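Local atomic coordinates of mandelate racemase/muconate lactonizing enzyme-like protein (Roseovarius sp. TM1035, PDB entry 3RCY), a protein that probably catalyses a magnesium-dependent isomerisation, as an octameric member of the mandelate racemase/muconate lactonizing group of the enolase superfamily. Residues V190-C193 with R194-A198; M74-R77 with V78-S81; E336-T340 with P341-A345; A155-V158 with A159-Y162; E49-R52 with A53-D57. All coordinates share one frame; numbering follows the deposited sequence.

How the interactions relate
Interactions 2 and 5 lie in the N-terminal capping domain, on the successive helices 71-80 and 48-63; their nearest atoms are about 6 Å apart, and both touch the same neighbouring subunit. Interactions 1, 3 and 4 belong to the enolase-like barrel domain. Interaction 4 ends helix 147-159 ahead of strand 164-167, and interaction 1, centred about 16 Å away, lies on helix 183-200, which follows that strand. Interactions 3 and 4 meet where Glu-339 comes beside Tyr-162 and Arg-160. As for ligands, the side chain of Tyr-79 is about 5 Å from a bound ribose, whereas that of Ile-338 is about 10 Å from the magnesium ion held by Glu-235 and Glu-261.

Interaction 1: residues V190-C193 with R194-A198; sequences VEFC and RKIRA
Glu-191 and Lys-195, one helical turn apart, form a salt bridge in which OE2 of Glu-191 receives NZ of Lys-195 at 2.8 Å. The ammonium group comes to the anti lone pair of OE2, on the side away from OE1. Both chains are extended beyond CG; with CG of Glu-191 opposite the backbone N (chi1 -169°), the carboxylate runs out to the level of the lysine tip, and the aliphatic part of Lys-195 brings CE within 3.8 Å of Glu-191 CG. Lys-195 NZ also pairs with Asp-148 at the start of helix 147-159, so an alanine in place of Lys-195 would probably leave both carboxylates without their shared cation and cut a link between the two helices. Helix 183-200 is the crossover helix of the beta-alpha-beta unit between strands 164-167 and 205-208 of the barrel. Its buried side carries the apolar contact: Ile-196 CD1 approaches Phe-192 CD2 obliquely at 3.9 Å, and both side chains pack on Phe-167. The backbone supplies the regular i to i+4 hydrogen bonds, among them Ile-196 N to Phe-192 O at 2.8 Å. Beyond its CB, Arg-197 turns away to bond the carbonyls of Gly-201, Ala-204 and Tyr-229.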
loop_
_atom_site.group_PDB
_atom_site.type_symbol
_atom_site.label_atom_id
_atom_site.label_comp_id
_atom_site.label_asym_id
_atom_site.label_seq_id
_atom_site.Cartn_x
_atom_site.Cartn_y
_atom_site.Cartn_z
ATOM N N VAL A 190 25.221 25.461 -0.136
ATOM C CA VAL A 190 24.967 26.038 1.184
ATOM C C VAL A 190 25.439 27.505 1.223
ATOM O O VAL A 190 24.719 28.383 1.704
ATOM C CB VAL A 190 25.639 25.188 2.309
ATOM C CG1 VAL A 190 25.635 25.921 3.642
ATOM C CG2 VAL A 190 24.947 23.815 2.444
ATOM N N GLU A 191 26.639 27.762 0.710
ATOM C CA GLU A 191 27.163 29.127 0.644
ATOM C C GLU A 191 26.247 30.073 -0.152
ATOM O O GLU A 191 25.986 31.199 0.282
ATOM C CB GLU A 191 28.586 29.146 0.069
ATOM C CG GLU A 191 29.272 30.505 0.226
ATOM C CD GLU A 191 30.545 30.655 -0.591
ATOM O OE1 GLU A 191 30.951 29.690 -1.279
ATOM O OE2 GLU A 191 31.143 31.756 -0.544
ATOM N N PHE A 192 25.776 29.619 -1.315
ATOM C CA PHE A 192 24.812 30.381 -2.121
ATOM C C PHE A 192 23.537 30.708 -1.329
ATOM O O PHE A 192 23.131 31.866 -1.259
ATOM C CB PHE A 192 24.430 29.615 -3.396
ATOM C CG PHE A 192 25.234 29.996 -4.624
ATOM C CD1 PHE A 192 26.607 29.724 -4.705
ATOM C CD2 PHE A 192 24.601 30.574 -5.726
ATOM C CE1 PHE A 192 27.337 30.051 -5.851
ATOM C CE2 PHE A 192 25.328 30.911 -6.880
ATOM C CZ PHE A 192 26.701 30.649 -6.941
ATOM N N CYS A 193 22.908 29.686 -0.745
ATOM C CA CYS A 193 21.677 29.892 0.014
ATOM C C CYS A 193 21.894 30.850 1.179
ATOM O O CYS A 193 21.092 31.755 1.386
ATOM C CB CYS A 193 21.102 28.564 0.521
ATOM S SG CYS A 193 20.384 27.528 -0.770
ATOM N N ARG A 194 22.982 30.653 1.923
ATOM C CA ARG A 194 23.292 31.501 3.079
ATOM C C ARG A 194 23.467 32.971 2.669
ATOM O O ARG A 194 22.860 33.866 3.270
ATOM C CB ARG A 194 24.545 30.981 3.819
ATOM C CG ARG A 194 24.991 31.852 5.008
ATOM C CD ARG A 194 26.176 31.255 5.789
ATOM N NE ARG A 194 27.345 30.928 4.962
ATOM C CZ ARG A 194 28.357 31.762 4.701
ATOM N NH1 ARG A 194 28.360 33.001 5.194
ATOM N NH2 ARG A 194 29.376 31.358 3.947
ATOM N N LYS A 195 24.290 33.208 1.646
ATOM C CA LYS A 195 24.596 34.570 1.201
ATOM C C LYS A 195 23.422 35.251 0.494
ATOM O O LYS A 195 23.199 36.455 0.669
ATOM C CB LYS A 195 25.873 34.604 0.351
ATOM C CG LYS A 195 27.122 34.285 1.180
ATOM C CD LYS A 195 28.411 34.441 0.405
ATOM C CE LYS A 195 29.590 34.166 1.327
ATOM N NZ LYS A 195 30.886 34.241 0.611
ATOM N N ILE A 196 22.671 34.483 -0.292
ATOM C CA ILE A 196 21.486 35.026 -0.962
ATOM C C ILE A 196 20.380 35.338 0.054
ATOM O O ILE A 196 19.764 36.402 -0.016
ATOM C CB ILE A 196 21.000 34.127 -2.140
ATOM C CG1 ILE A 196 22.056 34.106 -3.255
ATOM C CG2 ILE A 196 19.661 34.627 -2.712
ATOM C CD1 ILE A 196 21.924 32.940 -4.251
ATOM N N ARG A 197 20.157 34.439 1.015
ATOM C CA ARG A 197 19.196 34.706 2.099
ATOM C C ARG A 197 19.610 35.947 2.898
ATOM O O ARG A 197 18.774 36.788 3.226
ATOM C CB ARG A 197 19.023 33.484 3.020
ATOM C CG ARG A 197 18.166 33.731 4.287
ATOM C CD ARG A 197 16.727 34.102 3.930
ATOM N NE ARG A 197 16.019 32.947 3.388
ATOM C CZ ARG A 197 14.988 33.005 2.549
ATOM N NH1 ARG A 197 14.424 31.880 2.131
ATOM N NH2 ARG A 197 14.523 34.178 2.122
ATOM N N ALA A 198 20.903 36.075 3.190
ATOM C CA ALA A 198 21.391 37.253 3.914
ATOM C C ALA A 198 21.156 38.543 3.111
ATOM O O ALA A 198 20.856 39.583 3.692
ATOM C CB ALA A 198 22.859 37.097 4.293
#

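Interaction 2: residues M74-R77 with V78-S81; sequences MFRR and VYSS
Phe-75 and Tyr-79 lie side by side on successive turns, pointing the same way, and make the tightly packed half of the contact. Their ring planes are 20° from parallel but slid apart, with centroids 5.2 Å from each other, and the overlap is slight. Over one face of the phenyl ring lies Tyr-79 CB, a CH-pi contact 4.2 Å from the Phe-75 centroid. Beside them Arg-76, bent at chi2 and chi3, folds its guanidinium back so that the edge of the tyrosine ring meets its face: Tyr-79 CD2 is 3.8 Å from Arg-76 NH2, and the two planes stand 62° apart. This is the last part of helix 71-80 of the N-terminal domain, near the ribose pocket, and Tyr-79 OH bonds Asp-241 of a neighbouring subunit, a residue that in this chain lines a ribose site. Here the carbonyl of Arg-76 receives Ser-80 N at 3.0 Å, with Ser-80 OG at 2.7 Å from the same oxygen; Leu-175 O of that subunit accepts from Arg-76 NE and is also within reach of the Ser-80 hydroxyl. The looser side is that of Arg-77, partly exposed. Beyond its CB, beside Val-78 N of the next residue, its side chain takes no part in the contact; the extended chain leads off to Glu-66 and to Glu-391 of the neighbouring subunit.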
loop_
_atom_site.group_PDB
_atom_site.type_symbol
_atom_site.label_atom_id
_atom_site.label_comp_id
_atom_site.label_asym_id
_atom_site.label_seq_id
_atom_site.Cartn_x
_atom_site.Cartn_y
_atom_site.Cartn_z
ATOM N N MET A 74 -7.373 18.483 -32.709
ATOM C CA MET A 74 -6.026 18.596 -33.264
ATOM C C MET A 74 -4.987 17.976 -32.333
ATOM O O MET A 74 -4.071 17.300 -32.801
ATOM C CB MET A 74 -5.681 20.042 -33.632
ATOM C CG MET A 74 -6.503 20.532 -34.827
ATOM S SD MET A 74 -5.939 22.100 -35.488
ATOM C CE MET A 74 -6.665 23.223 -34.296
ATOM N N PHE A 75 -5.154 18.163 -31.022
ATOM C CA PHE A 75 -4.297 17.460 -30.074
ATOM C C PHE A 75 -4.388 15.936 -30.250
ATOM O O PHE A 75 -3.355 15.270 -30.385
ATOM C CB PHE A 75 -4.556 17.856 -28.612
ATOM C CG PHE A 75 -3.705 17.080 -27.631
ATOM C CD1 PHE A 75 -2.412 17.501 -27.326
ATOM C CD2 PHE A 75 -4.185 15.902 -27.052
ATOM C CE1 PHE A 75 -1.611 16.764 -26.441
ATOM C CE2 PHE A 75 -3.403 15.166 -26.174
ATOM C CZ PHE A 75 -2.115 15.597 -25.864
ATOM N N ARG A 76 -5.604 15.395 -30.279
ATOM C CA ARG A 76 -5.786 13.947 -30.447
ATOM C C ARG A 76 -5.130 13.411 -31.720
ATOM O O ARG A 76 -4.543 12.333 -31.705
ATOM C CB ARG A 76 -7.266 13.539 -30.435
ATOM C CG ARG A 76 -8.031 13.744 -29.101
ATOM C CD ARG A 76 -7.295 13.188 -27.873
ATOM N NE ARG A 76 -6.932 11.774 -28.013
ATOM C CZ ARG A 76 -6.395 11.036 -27.044
ATOM N NH1 ARG A 76 -6.157 11.573 -25.843
ATOM N NH2 ARG A 76 -6.088 9.757 -27.281
ATOM N N ARG A 77 -5.264 14.150 -32.820
ATOM C CA ARG A 77 -4.664 13.760 -34.091
ATOM C C ARG A 77 -3.148 13.630 -33.981
ATOM O O ARG A 77 -2.589 12.623 -34.392
ATOM C CB ARG A 77 -4.993 14.780 -35.179
ATOM C CG ARG A 77 -6.392 14.709 -35.725
ATOM C CD ARG A 77 -6.584 15.832 -36.731
ATOM N NE ARG A 77 -7.905 15.821 -37.342
ATOM C CZ ARG A 77 -8.469 16.875 -37.933
ATOM N NH1 ARG A 77 -7.835 18.045 -37.981
ATOM N NH2 ARG A 77 -9.683 16.765 -38.459
ATOM N N VAL A 78 -2.490 14.653 -33.437
ATOM C CA VAL A 78 -1.028 14.652 -33.342
ATOM C C VAL A 78 -0.558 13.626 -32.303
ATOM O O VAL A 78 0.377 12.869 -32.549
ATOM C CB VAL A 78 -0.450 16.061 -33.012
ATOM C CG1 VAL A 78 1.069 16.023 -32.976
ATOM C CG2 VAL A 78 -0.923 17.077 -34.044
ATOM N N TYR A 79 -1.239 13.597 -31.162
ATOM C CA TYR A 79 -0.943 12.650 -30.086
ATOM C C TYR A 79 -1.020 11.197 -30.548
ATOM O O TYR A 79 -0.230 10.357 -30.095
ATOM C CB TYR A 79 -1.914 12.876 -28.926
ATOM C CG TYR A 79 -1.621 12.096 -27.665
ATOM C CD1 TYR A 79 -0.522 12.411 -26.868
ATOM C CD2 TYR A 79 -2.473 11.078 -27.243
ATOM C CE1 TYR A 79 -0.255 11.712 -25.697
ATOM C CE2 TYR A 79 -2.220 10.374 -26.062
ATOM C CZ TYR A 79 -1.108 10.707 -25.299
ATOM O OH TYR A 79 -0.851 10.036 -24.130
ATOM N N SER A 80 -1.957 10.921 -31.460
ATOM C CA SER A 80 -2.208 9.571 -31.959
ATOM C C SER A 80 -1.448 9.239 -33.245
ATOM O O SER A 80 -1.468 8.083 -33.710
ATOM C CB SER A 80 -3.711 9.385 -32.216
ATOM O OG SER A 80 -4.470 9.694 -31.054
ATOM N N SER A 81 -0.796 10.253 -33.816
ATOM C CA SER A 81 -0.190 10.164 -35.140
ATOM C C SER A 81 0.650 8.909 -35.364
ATOM O O SER A 81 1.561 8.608 -34.590
ATOM C CB SER A 81 0.647 11.417 -35.428
ATOM O OG SER A 81 1.009 11.484 -36.801
#

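Interaction 3: residues E336-T340 with P341-A345; sequences ESIET and PFHDA
Thr-340 caps the helix that starts at Pro-341, and its hydroxyl carries most of the polar contact. OG1 accepts from His-343 N at 3.0 Å, an almost straight capping bond (169°), and is also hydrogen-bonded to His-343 ND1 at 2.8 Å, lying in the plane of the imidazole at its edge. One oxygen is thus gripped by the backbone and the side chain of the same residue. The rotation about CA-CB of Thr-340 (chi1 74°) places OG1 between the backbone N and the carbonyl carbon, where it can face the helix start. The carbonyl of Thr-340 adds the first i to i+4 bond, from Asp-344 N at 3.1 Å. The apolar contact belongs to Ile-338, whose branch point lies over the imidazole face: CB is 4.0 Å from the ring centroid in a CH-pi contact, and CG2 comes to 3.4 Å from His-343 CE1. These contacts, with the bond from NE2 to the carbonyl of Ala-314, probably set the rotation of the imidazole. The segment 336-340 leaves the barrel strand 335-336, beside strand 126-131, and leads into helix 341-346; that short helix packs Phe-342 and Ala-345 on Leu-374 of helix 372-376, while the rings of Phe-342 and His-343 both meet Trp-24 of strand 24-31 in the capping domain.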
loop_
_atom_site.group_PDB
_atom_site.type_symbol
_atom_site.label_atom_id
_atom_site.label_comp_id
_atom_site.label_asym_id
_atom_site.label_seq_id
_atom_site.Cartn_x
_atom_site.Cartn_y
_atom_site.Cartn_z
ATOM N N GLU A 336 8.102 32.247 -14.440
ATOM C CA GLU A 336 9.500 32.467 -14.820
ATOM C C GLU A 336 9.560 33.521 -15.924
ATOM O O GLU A 336 8.751 33.497 -16.840
ATOM C CB GLU A 336 10.110 31.146 -15.310
ATOM C CG GLU A 336 11.629 31.130 -15.429
ATOM C CD GLU A 336 12.202 29.709 -15.506
ATOM O OE1 GLU A 336 11.441 28.756 -15.792
ATOM O OE2 GLU A 336 13.424 29.544 -15.274
ATOM N N SER A 337 10.522 34.438 -15.822
ATOM C CA SER A 337 10.667 35.532 -16.775
ATOM C C SER A 337 12.139 35.824 -17.070
ATOM O O SER A 337 13.022 35.576 -16.239
ATOM C CB SER A 337 9.965 36.797 -16.253
ATOM O OG SER A 337 8.622 36.518 -15.866
ATOM N N ILE A 338 12.395 36.338 -18.269
ATOM C CA ILE A 338 13.746 36.686 -18.694
ATOM C C ILE A 338 13.715 38.100 -19.263
ATOM O O ILE A 338 13.016 38.376 -20.253
ATOM C CB ILE A 338 14.313 35.698 -19.758
ATOM C CG1 ILE A 338 14.193 34.241 -19.279
ATOM C CG2 ILE A 338 15.781 36.054 -20.088
ATOM C CD1 ILE A 338 14.598 33.189 -20.326
ATOM N N GLU A 339 14.454 38.999 -18.623
ATOM C CA GLU A 339 14.485 40.392 -19.044
ATOM C C GLU A 339 15.743 40.677 -19.860
ATOM O O GLU A 339 16.831 40.788 -19.300
ATOM C CB GLU A 339 14.422 41.308 -17.821
ATOM C CG GLU A 339 13.963 42.727 -18.108
ATOM C CD GLU A 339 14.265 43.693 -16.963
ATOM O OE1 GLU A 339 14.608 43.223 -15.850
ATOM O OE2 GLU A 339 14.166 44.925 -17.182
ATOM N N THR A 340 15.590 40.782 -21.180
ATOM C CA THR A 340 16.695 41.183 -22.061
ATOM C C THR A 340 16.164 42.147 -23.108
ATOM O O THR A 340 14.962 42.128 -23.403
ATOM C CB THR A 340 17.395 39.981 -22.785
ATOM O OG1 THR A 340 16.549 39.473 -23.823
ATOM C CG2 THR A 340 17.768 38.863 -21.810
ATOM N N PRO A 341 17.046 42.999 -23.675
ATOM C CA PRO A 341 16.594 43.885 -24.747
ATOM C C PRO A 341 15.946 43.118 -25.908
ATOM O O PRO A 341 14.944 43.573 -26.456
ATOM C CB PRO A 341 17.889 44.588 -25.197
ATOM C CG PRO A 341 18.765 44.548 -23.985
ATOM C CD PRO A 341 18.465 43.225 -23.340
ATOM N N PHE A 342 16.502 41.960 -26.264
ATOM C CA PHE A 342 16.000 41.187 -27.409
ATOM C C PHE A 342 14.617 40.582 -27.139
ATOM O O PHE A 342 13.735 40.666 -27.999
ATOM C CB PHE A 342 17.005 40.103 -27.832
ATOM C CG PHE A 342 16.651 39.413 -29.129
ATOM C CD1 PHE A 342 16.774 40.079 -30.347
ATOM C CD2 PHE A 342 16.202 38.097 -29.130
ATOM C CE1 PHE A 342 16.448 39.444 -31.552
ATOM C CE2 PHE A 342 15.872 37.449 -30.325
ATOM C CZ PHE A 342 15.997 38.122 -31.538
ATOM N N HIS A 343 14.430 39.984 -25.955
ATOM C CA HIS A 343 13.095 39.530 -25.523
ATOM C C HIS A 343 12.063 40.646 -25.678
ATOM O O HIS A 343 10.999 40.442 -26.271
ATOM C CB HIS A 343 13.094 39.100 -24.048
ATOM C CG HIS A 343 13.488 37.674 -23.814
ATOM N ND1 HIS A 343 14.787 37.295 -23.546
ATOM C CD2 HIS A 343 12.745 36.540 -23.752
ATOM C CE1 HIS A 343 14.831 35.989 -23.348
ATOM N NE2 HIS A 343 13.608 35.506 -23.469
ATOM N N ASP A 344 12.377 41.818 -25.125
ATOM C CA ASP A 344 11.441 42.946 -25.135
ATOM C C ASP A 344 11.158 43.446 -26.551
ATOM O O ASP A 344 10.000 43.653 -26.922
ATOM C CB ASP A 344 11.951 44.089 -24.249
ATOM C CG ASP A 344 10.873 45.117 -23.951
ATOM O OD1 ASP A 344 9.962 44.832 -23.142
ATOM O OD2 ASP A 344 10.937 46.218 -24.527
ATOM N N ALA A 345 12.215 43.604 -27.348
ATOM C CA ALA A 345 12.087 44.115 -28.712
ATOM C C ALA A 345 11.318 43.170 -29.640
ATOM O O ALA A 345 10.577 43.622 -30.521
ATOM C CB ALA A 345 13.469 44.446 -29.298
#

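Interaction 4: residues A155-V158 with A159-Y162; sequences ADCV and ARGY
Tyr-162 folds back onto Cys-157 where helix 147-159 ends, and its side chain can be followed outward. Tyr-162 CB lies 3.4 Å from Cys-157 O and also near Cys-157 CB. CG stays 3.9 Å from Cys-157 O, and CD2 returns to 3.4 Å from that oxygen, which lies in the ring plane. Cys-157 SG stands obliquely to the ring, 5.4 Å from its centroid, and at the tip OH comes near Glu-339. The backbone beneath is a Schellman motif: Tyr-162 N bonds Cys-157 O at 3.0 Å, and Gly-161 N bonds Val-158 O at 2.9 Å. Gly-161 turns the chain with a positive phi (100°), at which any CB would be jammed against the preceding carbonyl oxygen. A water joins Val-158 O to Tyr-162 O, donating to both and bridging the last turn and the outgoing chain.

On the outer side Asp-156 and Arg-160 form a salt bridge, OD2 meeting NH2 near the guanidinium plane; the modelled separation of 2.4 Å is too short to trust, and Arg-160 has a second conformer. An alanine in place of Asp-156 would probably leave the guanidinium without its carboxylate mate and freer to swing into solvent. The chemistry implies that backbone bonds and the water fix the turn into strand 164-167 and that the sulfur and ring pack against Thr-130 of strand 126-131, while the ion pair, whose arginine is exposed, is probably mobile.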
loop_
_atom_site.group_PDB
_atom_site.type_symbol
_atom_site.label_atom_id
_atom_site.label_comp_id
_atom_site.label_asym_id
_atom_site.label_seq_id
_atom_site.Cartn_x
_atom_site.Cartn_y
_atom_site.Cartn_z
ATOM N N ALA A 155 20.258 40.969 -4.648
ATOM C CA ALA A 155 19.980 42.289 -4.089
ATOM C C ALA A 155 19.403 43.213 -5.152
ATOM O O ALA A 155 18.434 43.927 -4.899
ATOM C CB ALA A 155 21.239 42.901 -3.470
ATOM N N ASP A 156 19.974 43.170 -6.352
ATOM C CA ASP A 156 19.468 43.979 -7.452
ATOM C C ASP A 156 18.068 43.533 -7.914
ATOM O O ASP A 156 17.197 44.368 -8.140
ATOM C CB ASP A 156 20.457 43.993 -8.619
ATOM C CG ASP A 156 20.118 45.053 -9.641
ATOM O OD1 ASP A 156 20.090 46.255 -9.295
ATOM O OD2 ASP A 156 19.856 44.682 -10.790
ATOM N N CYS A 157 17.846 42.225 -8.047
ATOM C CA CYS A 157 16.512 41.713 -8.391
ATOM C C CYS A 157 15.448 42.172 -7.393
ATOM O O CYS A 157 14.361 42.617 -7.771
ATOM C CB CYS A 157 16.521 40.182 -8.462
ATOM S SG CYS A 157 17.336 39.564 -9.898
ATOM N N VAL A 158 15.779 42.066 -6.115
ATOM C CA VAL A 158 14.861 42.446 -5.047
ATOM C C VAL A 158 14.592 43.955 -5.031
ATOM O O VAL A 158 13.444 44.382 -4.866
ATOM C CB VAL A 158 15.357 41.921 -3.682
ATOM C CG1 VAL A 158 14.576 42.539 -2.535
ATOM C CG2 VAL A 158 15.236 40.403 -3.661
ATOM N N ALA A 159 15.637 44.751 -5.233
ATOM C CA ALA A 159 15.482 46.206 -5.316
ATOM C C ALA A 159 14.471 46.562 -6.407
ATOM O O ALA A 159 13.648 47.458 -6.218
ATOM C CB ALA A 159 16.828 46.879 -5.589
ATOM N N ARG A 160 14.501 45.799 -7.474
ATOM C CA ARG A 160 13.708 45.981 -8.662
ATOM C C ARG A 160 12.306 45.397 -8.483
ATOM O O ARG A 160 11.554 45.448 -9.391
ATOM C CB ARG A 160 14.376 45.301 -9.865
ATOM C CG ARG A 160 15.282 46.079 -10.817
ATOM C CD ARG A 160 16.383 45.208 -11.522
ATOM N NE ARG A 160 16.081 43.777 -11.859
ATOM C CZ ARG A 160 17.009 42.825 -12.055
ATOM N NH1 ARG A 160 16.704 41.633 -12.617
ATOM N NH2 ARG A 160 18.261 43.073 -11.722
ATOM N N GLY A 161 11.991 44.847 -7.326
ATOM C CA GLY A 161 10.662 44.337 -7.007
ATOM C C GLY A 161 10.411 42.838 -7.098
ATOM O O GLY A 161 9.329 42.387 -6.730
ATOM N N TYR A 162 11.380 42.061 -7.582
ATOM C CA TYR A 162 11.220 40.601 -7.613
ATOM C C TYR A 162 11.053 40.031 -6.208
ATOM O O TYR A 162 11.752 40.444 -5.272
ATOM C CB TYR A 162 12.373 39.913 -8.341
ATOM C CG TYR A 162 12.287 40.078 -9.836
ATOM C CD1 TYR A 162 11.483 39.236 -10.604
ATOM C CD2 TYR A 162 12.995 41.090 -10.484
ATOM C CE1 TYR A 162 11.388 39.390 -11.983
ATOM C CE2 TYR A 162 12.904 41.258 -11.858
ATOM C CZ TYR A 162 12.100 40.404 -12.600
ATOM O OH TYR A 162 12.014 40.579 -13.960
HETATM O O HOH W 1 11.267 42.791 -3.998
#

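Interaction 5: residues E49-R52 with A53-D57; sequences EAMR and AVIED
Helix 48-63 of the N-terminal capping domain brings Met-51 against Val-54 and Ile-55 on the side buried against the three-stranded antiparallel sheet and helix 89-110. The methionine chain is bent twice (chi2 -45°, chi3 -60°), which carries the methyl forward along the helix, toward the next turn. CE then lies across Val-54, 4.1 Å from CG1, and 4.3 Å from Ile-55 CG1 on the other neighbour. Ile-55 also lays its own chain over the preceding turn: CG1 sits 3.2 Å from Met-51 O, the carbonyl that accepts the backbone bond of Ile-55 N at 2.9 Å. The same repeat continues with Glu-56 N bonding Arg-52 O at 2.9 Å, and Glu-56 CG rests against that oxygen at 3.3 Å.

This is the alpha-on-beta packing of the capping domain. Met-51 and Ile-55 pack on Ile-25 of strand 24-31, Ile-55 goes on to Leu-7 and Ile-9 of strand 4-12, and Val-54 leans on Thr-90 and Ala-94 of helix 89-110. A different side of the helix is an interface, where Ala-50 packs on Ala-53 of a neighbouring subunit and Ala-53 on its Ala-50, small side chains that probably allow a close approach of the two helices.

The outer side is polar. Arg-52 NE points at Glu-49 OE1 in a salt bridge of 3.1 Å, the carboxylate oxygen lying in the guanidinium plane. Glu-49 has a second conformer, so this pairing may hold for part of the molecules; Arg-52 NH1 adds a weak hydrogen bond to the carbonyl of Ile-9.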
loop_
_atom_site.group_PDB
_atom_site.type_symbol
_atom_site.label_atom_id
_atom_site.label_comp_id
_atom_site.label_asym_id
_atom_site.label_seq_id
_atom_site.Cartn_x
_atom_site.Cartn_y
_atom_site.Cartn_z
ATOM N N GLU A 49 16.898 22.496 -38.047
ATOM C CA GLU A 49 16.562 22.099 -39.412
ATOM C C GLU A 49 15.679 20.847 -39.423
ATOM O O GLU A 49 14.710 20.783 -40.183
ATOM C CB GLU A 49 17.810 21.962 -40.289
ATOM C CG GLU A 49 18.506 23.303 -40.530
ATOM C CD GLU A 49 17.524 24.404 -40.915
ATOM O OE1 GLU A 49 17.409 25.402 -40.168
ATOM O OE2 GLU A 49 16.852 24.261 -41.960
ATOM N N ALA A 50 15.988 19.882 -38.555
ATOM C CA ALA A 50 15.154 18.696 -38.404
ATOM C C ALA A 50 13.790 19.075 -37.808
ATOM O O ALA A 50 12.758 18.555 -38.226
ATOM C CB ALA A 50 15.849 17.655 -37.536
ATOM N N MET A 51 13.793 20.003 -36.853
ATOM C CA MET A 51 12.548 20.495 -36.264
ATOM C C MET A 51 11.629 21.168 -37.286
ATOM O O MET A 51 10.415 21.008 -37.216
ATOM C CB MET A 51 12.816 21.406 -35.060
ATOM C CG MET A 51 13.102 20.629 -33.763
ATOM S SD MET A 51 11.992 19.217 -33.402
ATOM C CE MET A 51 10.362 19.977 -33.289
ATOM N N ARG A 52 12.208 21.884 -38.251
ATOM C CA ARG A 52 11.420 22.452 -39.352
ATOM C C ARG A 52 10.605 21.383 -40.078
ATOM O O ARG A 52 9.405 21.555 -40.306
ATOM C CB ARG A 52 12.311 23.159 -40.371
ATOM C CG ARG A 52 12.668 24.578 -40.043
ATOM C CD ARG A 52 13.456 25.215 -41.211
ATOM N NE ARG A 52 14.417 26.187 -40.703
ATOM C CZ ARG A 52 14.158 27.479 -40.522
ATOM N NH1 ARG A 52 12.961 27.979 -40.825
ATOM N NH2 ARG A 52 15.110 28.277 -40.051
ATOM N N ALA A 53 11.266 20.287 -40.442
ATOM C CA ALA A 53 10.602 19.200 -41.158
ATOM C C ALA A 53 9.496 18.579 -40.296
ATOM O O ALA A 53 8.424 18.270 -40.803
ATOM C CB ALA A 53 11.610 18.144 -41.605
ATOM N N VAL A 54 9.756 18.425 -38.997
ATOM C CA VAL A 54 8.765 17.850 -38.071
ATOM C C VAL A 54 7.535 18.757 -37.971
ATOM O O VAL A 54 6.393 18.287 -38.093
ATOM C CB VAL A 54 9.376 17.595 -36.662
ATOM C CG1 VAL A 54 8.282 17.257 -35.620
ATOM C CG2 VAL A 54 10.422 16.478 -36.729
ATOM N N ILE A 55 7.779 20.054 -37.754
ATOM C CA ILE A 55 6.705 21.049 -37.620
ATOM C C ILE A 55 5.845 21.105 -38.888
ATOM O O ILE A 55 4.617 21.037 -38.812
ATOM C CB ILE A 55 7.277 22.444 -37.261
ATOM C CG1 ILE A 55 7.866 22.419 -35.844
ATOM C CG2 ILE A 55 6.210 23.526 -37.365
ATOM C CD1 ILE A 55 8.830 23.568 -35.550
ATOM N N GLU A 56 6.498 21.196 -40.045
ATOM C CA GLU A 56 5.802 21.206 -41.333
ATOM C C GLU A 56 4.921 19.963 -41.517
ATOM O O GLU A 56 3.785 20.069 -41.977
ATOM C CB GLU A 56 6.801 21.359 -42.502
ATOM C CG GLU A 56 7.372 22.774 -42.645
ATOM C CD GLU A 56 8.521 22.874 -43.652
ATOM O OE1 GLU A 56 8.906 21.833 -44.235
ATOM O OE2 GLU A 56 9.042 23.996 -43.861
ATOM N N ASP A 57 5.444 18.797 -41.132
ATOM C CA ASP A 57 4.688 17.542 -41.202
ATOM C C ASP A 57 3.440 17.590 -40.318
ATOM O O ASP A 57 2.327 17.366 -40.796
ATOM C CB ASP A 57 5.568 16.353 -40.801
ATOM C CG ASP A 57 4.867 15.017 -40.983
ATOM O OD1 ASP A 57 3.899 14.738 -40.247
ATOM O OD2 ASP A 57 5.291 14.233 -41.858
#